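Local coordinates for Thiol:disulfide interchange protein DsbA (PDB 3HZ8) that probably acts as a periplasmic thiol-disulfide oxidoreductase of the DsbA subfamily, with a thioredoxin-like domain and a redox-active disulfide, at residues Q21-F35 and F53-W66. The protein carries 1 engineered substitution. Residues are numbered along the deposited sequence; the frame is centred on the assembly and turned at random.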
loop_
_atom_site.group_PDB
_atom_site.type_symbol
_atom_site.label_atom_id
_atom_site.label_comp_id
_atom_site.label_asym_id
_atom_site.label_seq_id
_atom_site.Cartn_x
_atom_site.Cartn_y
_atom_site.Cartn_z
ATOM N N GLN A 21 11.992 -2.547 -2.266
ATOM C CA GLN A 21 12.154 -3.918 -1.772
ATOM C C GLN A 21 12.946 -4.794 -2.737
ATOM O O GLN A 21 13.764 -5.603 -2.296
ATOM C CB GLN A 21 10.807 -4.550 -1.490
ATOM C CG GLN A 21 10.035 -3.891 -0.372
ATOM C CD GLN A 21 8.663 -4.492 -0.201
ATOM O OE1 GLN A 21 8.095 -5.045 -1.151
ATOM N NE2 GLN A 21 8.123 -4.406 1.019
ATOM N N GLN A 22 12.685 -4.645 -4.043
ATOM C CA GLN A 22 13.362 -5.432 -5.083
ATOM C C GLN A 22 14.183 -4.549 -6.024
ATOM O O GLN A 22 13.636 -3.692 -6.711
ATOM C CB GLN A 22 12.343 -6.258 -5.878
ATOM C CG GLN A 22 11.498 -7.189 -5.014
ATOM C CD GLN A 22 10.501 -7.982 -5.811
ATOM O OE1 GLN A 22 10.842 -8.580 -6.833
ATOM N NE2 GLN A 22 9.257 -8.001 -5.351
ATOM N N ALA A 23 15.492 -4.796 -6.069
ATOM C CA ALA A 23 16.402 -4.138 -7.013
ATOM C C ALA A 23 16.123 -4.548 -8.452
ATOM O O ALA A 23 15.676 -5.664 -8.709
ATOM C CB ALA A 23 17.850 -4.455 -6.655
ATOM N N GLY A 24 16.387 -3.636 -9.388
ATOM C CA GLY A 24 16.245 -3.918 -10.817
ATOM C C GLY A 24 14.809 -4.034 -11.289
ATOM O O GLY A 24 14.553 -4.368 -12.450
ATOM N N LYS A 25 13.863 -3.776 -10.388
ATOM C CA LYS A 25 12.455 -3.722 -10.752
ATOM C C LYS A 25 11.924 -2.302 -10.552
ATOM O O LYS A 25 12.629 -1.438 -10.033
ATOM C CB LYS A 25 11.644 -4.739 -9.958
ATOM C CG LYS A 25 11.754 -6.175 -10.487
ATOM C CD LYS A 25 10.532 -6.987 -10.077
ATOM C CE LYS A 25 10.742 -8.483 -10.223
ATOM N NZ LYS A 25 9.699 -9.199 -9.425
ATOM N N VAL A 26 10.702 -2.069 -11.008
ATOM C CA VAL A 26 10.035 -0.778 -10.837
ATOM C C VAL A 26 8.946 -0.937 -9.781
ATOM O O VAL A 26 7.912 -1.568 -10.016
ATOM C CB VAL A 26 9.401 -0.263 -12.149
ATOM C CG1 VAL A 26 8.722 1.074 -11.923
ATOM C CG2 VAL A 26 10.452 -0.142 -13.256
ATOM N N GLU A 27 9.193 -0.363 -8.610
ATOM C CA GLU A 27 8.255 -0.454 -7.495
ATOM C C GLU A 27 7.185 0.635 -7.583
ATOM O O GLU A 27 7.500 1.785 -7.872
ATOM C CB GLU A 27 9.005 -0.293 -6.175
ATOM C CG GLU A 27 8.137 -0.438 -4.948
ATOM C CD GLU A 27 8.945 -0.399 -3.676
ATOM O OE1 GLU A 27 9.566 -1.425 -3.346
ATOM O OE2 GLU A 27 8.957 0.646 -3.007
ATOM N N VAL A 28 5.935 0.250 -7.330
ATOM C CA VAL A 28 4.833 1.198 -7.120
ATOM C C VAL A 28 4.439 1.004 -5.663
ATOM O O VAL A 28 3.975 -0.081 -5.288
ATOM C CB VAL A 28 3.627 0.919 -8.056
ATOM C CG1 VAL A 28 2.503 1.924 -7.796
ATOM C CG2 VAL A 28 4.071 0.977 -9.526
ATOM N N LEU A 29 4.665 2.039 -4.843
ATOM C CA LEU A 29 4.454 1.944 -3.398
ATOM C C LEU A 29 3.243 2.786 -2.986
ATOM O O LEU A 29 3.218 3.981 -3.261
ATOM C CB LEU A 29 5.721 2.403 -2.659
ATOM C CG LEU A 29 5.649 2.812 -1.192
ATOM C CD1 LEU A 29 5.045 1.726 -0.328
ATOM C CD2 LEU A 29 7.045 3.195 -0.702
ATOM N N GLU A 30 2.239 2.165 -2.369
ATOM C CA GLU A 30 1.102 2.894 -1.818
ATOM C C GLU A 30 1.162 2.897 -0.298
ATOM O O GLU A 30 1.157 1.834 0.313
ATOM C CB GLU A 30 -0.236 2.267 -2.265
ATOM C CG GLU A 30 -1.455 3.088 -1.812
ATOM C CD GLU A 30 -2.741 2.288 -1.705
ATOM O OE1 GLU A 30 -2.687 1.056 -1.774
ATOM O OE2 GLU A 30 -3.807 2.905 -1.522
ATOM N N PHE A 31 1.201 4.087 0.299
ATOM C CA PHE A 31 0.912 4.241 1.734
ATOM C C PHE A 31 -0.589 4.459 1.895
ATOM O O PHE A 31 -1.179 5.238 1.143
ATOM C CB PHE A 31 1.665 5.431 2.340
ATOM C CG PHE A 31 3.158 5.215 2.449
ATOM C CD1 PHE A 31 3.692 4.563 3.553
ATOM C CD2 PHE A 31 4.031 5.705 1.479
ATOM C CE1 PHE A 31 5.079 4.370 3.681
ATOM C CE2 PHE A 31 5.417 5.529 1.606
ATOM C CZ PHE A 31 5.933 4.851 2.712
ATOM N N PHE A 32 -1.200 3.791 2.873
ATOM C CA PHE A 32 -2.649 3.847 3.035
ATOM C C PHE A 32 -2.992 3.622 4.500
ATOM O O PHE A 32 -2.115 3.329 5.319
ATOM C CB PHE A 32 -3.342 2.761 2.177
ATOM C CG PHE A 32 -3.146 1.354 2.706
ATOM C CD1 PHE A 32 -4.168 0.720 3.417
ATOM C CD2 PHE A 32 -1.930 0.690 2.545
ATOM C CE1 PHE A 32 -3.990 -0.560 3.947
ATOM C CE2 PHE A 32 -1.730 -0.590 3.084
ATOM C CZ PHE A 32 -2.761 -1.219 3.781
ATOM N N GLY A 33 -4.272 3.755 4.826
ATOM C CA GLY A 33 -4.785 3.284 6.116
ATOM C C GLY A 33 -6.113 2.604 5.852
ATOM O O GLY A 33 -6.853 3.020 4.953
ATOM N N TYR A 34 -6.435 1.567 6.626
ATOM C CA TYR A 34 -7.721 0.877 6.443
ATOM C C TYR A 34 -8.940 1.728 6.889
ATOM O O TYR A 34 -10.077 1.439 6.513
ATOM C CB TYR A 34 -7.723 -0.463 7.178
ATOM C CG TYR A 34 -6.947 -1.562 6.501
ATOM C CD1 TYR A 34 -7.236 -1.944 5.188
ATOM C CD2 TYR A 34 -5.957 -2.256 7.185
ATOM C CE1 TYR A 34 -6.549 -2.998 4.566
ATOM C CE2 TYR A 34 -5.260 -3.307 6.573
ATOM C CZ TYR A 34 -5.552 -3.669 5.257
ATOM O OH TYR A 34 -4.864 -4.722 4.664
ATOM N N PHE A 35 -8.691 2.776 7.671
ATOM C CA PHE A 35 -9.756 3.689 8.157
ATOM C C PHE A 35 -10.102 4.763 7.141
ATOM O O PHE A 35 -10.959 5.600 7.397
ATOM C CB PHE A 35 -9.250 4.424 9.400
ATOM C CG PHE A 35 -7.862 4.990 9.213
ATOM C CD1 PHE A 35 -7.657 6.093 8.379
ATOM C CD2 PHE A 35 -6.750 4.395 9.817
ATOM C CE1 PHE A 35 -6.385 6.610 8.153
ATOM C CE2 PHE A 35 -5.478 4.896 9.587
ATOM C CZ PHE A 35 -5.287 6.004 8.754
ATOM N N PHE A 53 0.282 -4.586 -14.851
ATOM C CA PHE A 53 1.717 -4.370 -14.670
ATOM C C PHE A 53 2.540 -5.363 -15.484
ATOM O O PHE A 53 2.221 -6.553 -15.543
ATOM C CB PHE A 53 2.118 -4.528 -13.199
ATOM C CG PHE A 53 1.785 -3.344 -12.310
ATOM C CD1 PHE A 53 1.062 -2.247 -12.771
ATOM C CD2 PHE A 53 2.176 -3.364 -10.974
ATOM C CE1 PHE A 53 0.755 -1.183 -11.910
ATOM C CE2 PHE A 53 1.881 -2.308 -10.123
ATOM C CZ PHE A 53 1.169 -1.220 -10.592
ATOM N N LYS A 54 3.613 -4.862 -16.086
ATOM C CA LYS A 54 4.643 -5.704 -16.684
ATOM C C LYS A 54 5.313 -6.548 -15.603
ATOM O O LYS A 54 5.183 -6.245 -14.414
ATOM C CB LYS A 54 5.680 -4.826 -17.386
ATOM C CG LYS A 54 5.155 -4.112 -18.619
ATOM C CD LYS A 54 4.664 -5.120 -19.645
ATOM C CE LYS A 54 4.014 -4.433 -20.825
ATOM N NZ LYS A 54 2.980 -5.311 -21.420
ATOM N N ASP A 55 6.025 -7.599 -16.012
ATOM C CA ASP A 55 6.687 -8.515 -15.075
ATOM C C ASP A 55 7.780 -7.856 -14.225
ATOM O O ASP A 55 8.180 -8.410 -13.194
ATOM C CB ASP A 55 7.272 -9.730 -15.821
ATOM C CG ASP A 55 6.218 -10.780 -16.173
ATOM O OD1 ASP A 55 6.608 -11.838 -16.724
ATOM O OD2 ASP A 55 5.014 -10.564 -15.900
ATOM N N ASP A 56 8.269 -6.696 -14.664
ATOM C CA ASP A 56 9.306 -5.971 -13.926
ATOM C C ASP A 56 8.742 -4.921 -12.973
ATOM O O ASP A 56 9.501 -4.185 -12.343
ATOM C CB ASP A 56 10.337 -5.338 -14.873
ATOM C CG ASP A 56 9.792 -4.139 -15.641
ATOM O OD1 ASP A 56 8.563 -4.048 -15.863
ATOM O OD2 ASP A 56 10.617 -3.291 -16.036
ATOM N N MET A 57 7.415 -4.871 -12.862
ATOM C CA MET A 57 6.759 -3.954 -11.924
ATOM C C MET A 57 6.058 -4.716 -10.822
ATOM O O MET A 57 5.609 -5.833 -11.024
ATOM C CB MET A 57 5.729 -3.085 -12.635
ATOM C CG MET A 57 6.306 -2.121 -13.631
ATOM S SD MET A 57 4.970 -1.330 -14.570
ATOM C CE MET A 57 4.253 -0.220 -13.367
ATOM N N TYR A 58 5.933 -4.098 -9.652
ATOM C CA TYR A 58 5.160 -4.707 -8.579
ATOM C C TYR A 58 4.549 -3.638 -7.685
ATOM O O TYR A 58 5.081 -2.521 -7.593
ATOM C CB TYR A 58 6.006 -5.699 -7.762
ATOM C CG TYR A 58 7.154 -5.054 -7.003
ATOM C CD1 TYR A 58 7.071 -4.824 -5.618
ATOM C CD2 TYR A 58 8.320 -4.662 -7.665
ATOM C CE1 TYR A 58 8.112 -4.237 -4.932
ATOM C CE2 TYR A 58 9.368 -4.062 -6.982
ATOM C CZ TYR A 58 9.258 -3.844 -5.614
ATOM O OH TYR A 58 10.301 -3.250 -4.939
ATOM N N LEU A 59 3.436 -3.994 -7.047
ATOM C CA LEU A 59 2.737 -3.110 -6.116
ATOM C C LEU A 59 3.080 -3.493 -4.676
ATOM O O LEU A 59 2.841 -4.634 -4.249
ATOM C CB LEU A 59 1.221 -3.195 -6.342
ATOM C CG LEU A 59 0.339 -2.363 -5.401
ATOM C CD1 LEU A 59 0.598 -0.855 -5.535
ATOM C CD2 LEU A 59 -1.135 -2.675 -5.651
ATOM N N ARG A 60 3.660 -2.536 -3.957
ATOM C CA ARG A 60 4.005 -2.675 -2.546
ATOM C C ARG A 60 3.061 -1.778 -1.770
ATOM O O ARG A 60 2.829 -0.633 -2.183
ATOM C CB ARG A 60 5.438 -2.186 -2.330
ATOM C CG ARG A 60 5.868 -1.936 -0.885
ATOM C CD ARG A 60 7.250 -1.284 -0.885
ATOM N NE ARG A 60 7.824 -1.083 0.446
ATOM C CZ ARG A 60 8.994 -0.483 0.667
ATOM N NH1 ARG A 60 9.719 -0.031 -0.353
ATOM N NH2 ARG A 60 9.456 -0.357 1.910
ATOM N N THR A 61 2.548 -2.267 -0.646
ATOM C CA THR A 61 1.685 -1.433 0.196
ATOM C C THR A 61 2.196 -1.382 1.629
ATOM O O THR A 61 2.721 -2.370 2.142
ATOM C CB THR A 61 0.213 -1.882 0.136
ATOM O OG1 THR A 61 0.092 -3.192 0.690
ATOM C CG2 THR A 61 -0.275 -1.911 -1.304
ATOM N N GLU A 62 2.071 -0.213 2.249
ATOM C CA GLU A 62 2.510 -0.016 3.636
ATOM C C GLU A 62 1.441 0.794 4.366
ATOM O O GLU A 62 0.979 1.820 3.847
ATOM C CB GLU A 62 3.836 0.754 3.671
ATOM C CG GLU A 62 4.986 0.138 2.834
ATOM C CD GLU A 62 5.551 -1.173 3.415
ATOM O OE1 GLU A 62 5.189 -1.547 4.552
ATOM O OE2 GLU A 62 6.371 -1.831 2.730
ATOM N N HIS A 63 1.032 0.325 5.544
ATOM C CA HIS A 63 0.017 1.031 6.343
ATOM C C HIS A 63 0.709 2.076 7.194
ATOM O O HIS A 63 1.707 1.772 7.856
ATOM C CB HIS A 63 -0.724 0.030 7.241
ATOM C CG HIS A 63 -2.032 0.517 7.785
ATOM N ND1 HIS A 63 -2.141 1.515 8.730
ATOM C CD2 HIS A 63 -3.294 0.090 7.546
ATOM C CE1 HIS A 63 -3.418 1.718 9.008
ATOM N NE2 HIS A 63 -4.139 0.851 8.320
ATOM N N VAL A 64 0.205 3.310 7.182
ATOM C CA VAL A 64 0.802 4.353 8.025
ATOM C C VAL A 64 0.597 4.050 9.515
ATOM O O VAL A 64 -0.348 3.350 9.897
ATOM C CB VAL A 64 0.268 5.787 7.700
ATOM C CG1 VAL A 64 0.735 6.222 6.310
ATOM C CG2 VAL A 64 -1.255 5.898 7.866
ATOM N N VAL A 65 1.498 4.563 10.355
ATOM C CA VAL A 65 1.327 4.468 11.809
ATOM C C VAL A 65 1.519 5.870 12.383
ATOM O O VAL A 65 2.641 6.382 12.431
ATOM C CB VAL A 65 2.294 3.441 12.457
ATOM C CG1 VAL A 65 2.113 3.409 13.981
ATOM C CG2 VAL A 65 2.103 2.061 11.834
ATOM N N TRP A 66 0.408 6.489 12.784
ATOM C CA TRP A 66 0.390 7.887 13.218
ATOM C C TRP A 66 0.146 8.020 14.723
ATOM O O TRP A 66 0.215 9.113 15.269
ATOM C CB TRP A 66 -0.699 8.644 12.451
ATOM C CG TRP A 66 -0.327 8.944 11.029
ATOM C CD1 TRP A 66 0.937 9.091 10.523
ATOM C CD2 TRP A 66 -1.223 9.174 9.934
ATOM N NE1 TRP A 66 0.881 9.387 9.178
ATOM C CE2 TRP A 66 -0.431 9.439 8.789
ATOM C CE3 TRP A 66 -2.617 9.149 9.804
ATOM C CZ2 TRP A 66 -0.991 9.709 7.539
ATOM C CZ3 TRP A 66 -3.175 9.441 8.562
ATOM C CH2 TRP A 66 -2.357 9.714 7.442
HETATM O O HOH W 1 8.962 -2.932 3.579
HETATM O O HOH W 2 5.573 -4.480 2.115
HETATM O O HOH W 3 12.978 -2.705 -14.647
HETATM O O HOH W 4 7.183 -8.200 -10.338
#
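Tyr58 and Arg60 on strand 57-63 meet Glu27 on the parallel strand 26-32. Backbone bonds join the strands from Val26 N to Asp56 O (2.8 Å) through to Val64 N and Phe32 O (3.0 Å). Buried Glu27 holds CG opposite its backbone N (chi1 -177°) and runs on extended, bringing OE1 to Tyr58 OH (weak bond, 2.5 Å). Its OE2 forms a salt bridge with Arg60 NH1 at 2.8 Å. Carboxylate and guanidinium planes lie 83° apart. Arg60 NE bonds Glu62 OE2 in the guanidinium plane, almost straight at 174°. The two carboxylates, with Pro19 O also accepting from NH1, would fix the guanidinium rotation. Leu29 CD2 lies over one guanidinium face and Gln21 over the other. The Tyr58 ring is sandwiched between Glu27 CA and the stacked Gln22 amide. Its OH accepts Gln22 N at 2.9 Å.

At the far end, His63 turns its edge to the Phe32 face, with centroids 5.1 Å apart. Gly33 CA sits over the His63 ring, 3.6 Å from its centroid. His63 ND1 donates to Val64 O (2.8 Å), fixing the ring.

By contrast, the side by Gln21 and Lys25 faces solvent, and waters do part of the linking. Two link Gln21 NE2 to Glu62 OE2; another joins Lys25 NZ to Asp55 O.

This is the thioredoxin-fold beta-alpha-beta unit, with helix 37-50 in the crossover and the redox-active Cys36-Cys39 disulfide at that helix's start. Helix 171-191 packs on Val26, Val28 and Met57, helix 134-149 on Arg60 and Glu62. Antiparallel strand 157-160 flanks strand 26-32, and strand 57-63 is the sheet edge.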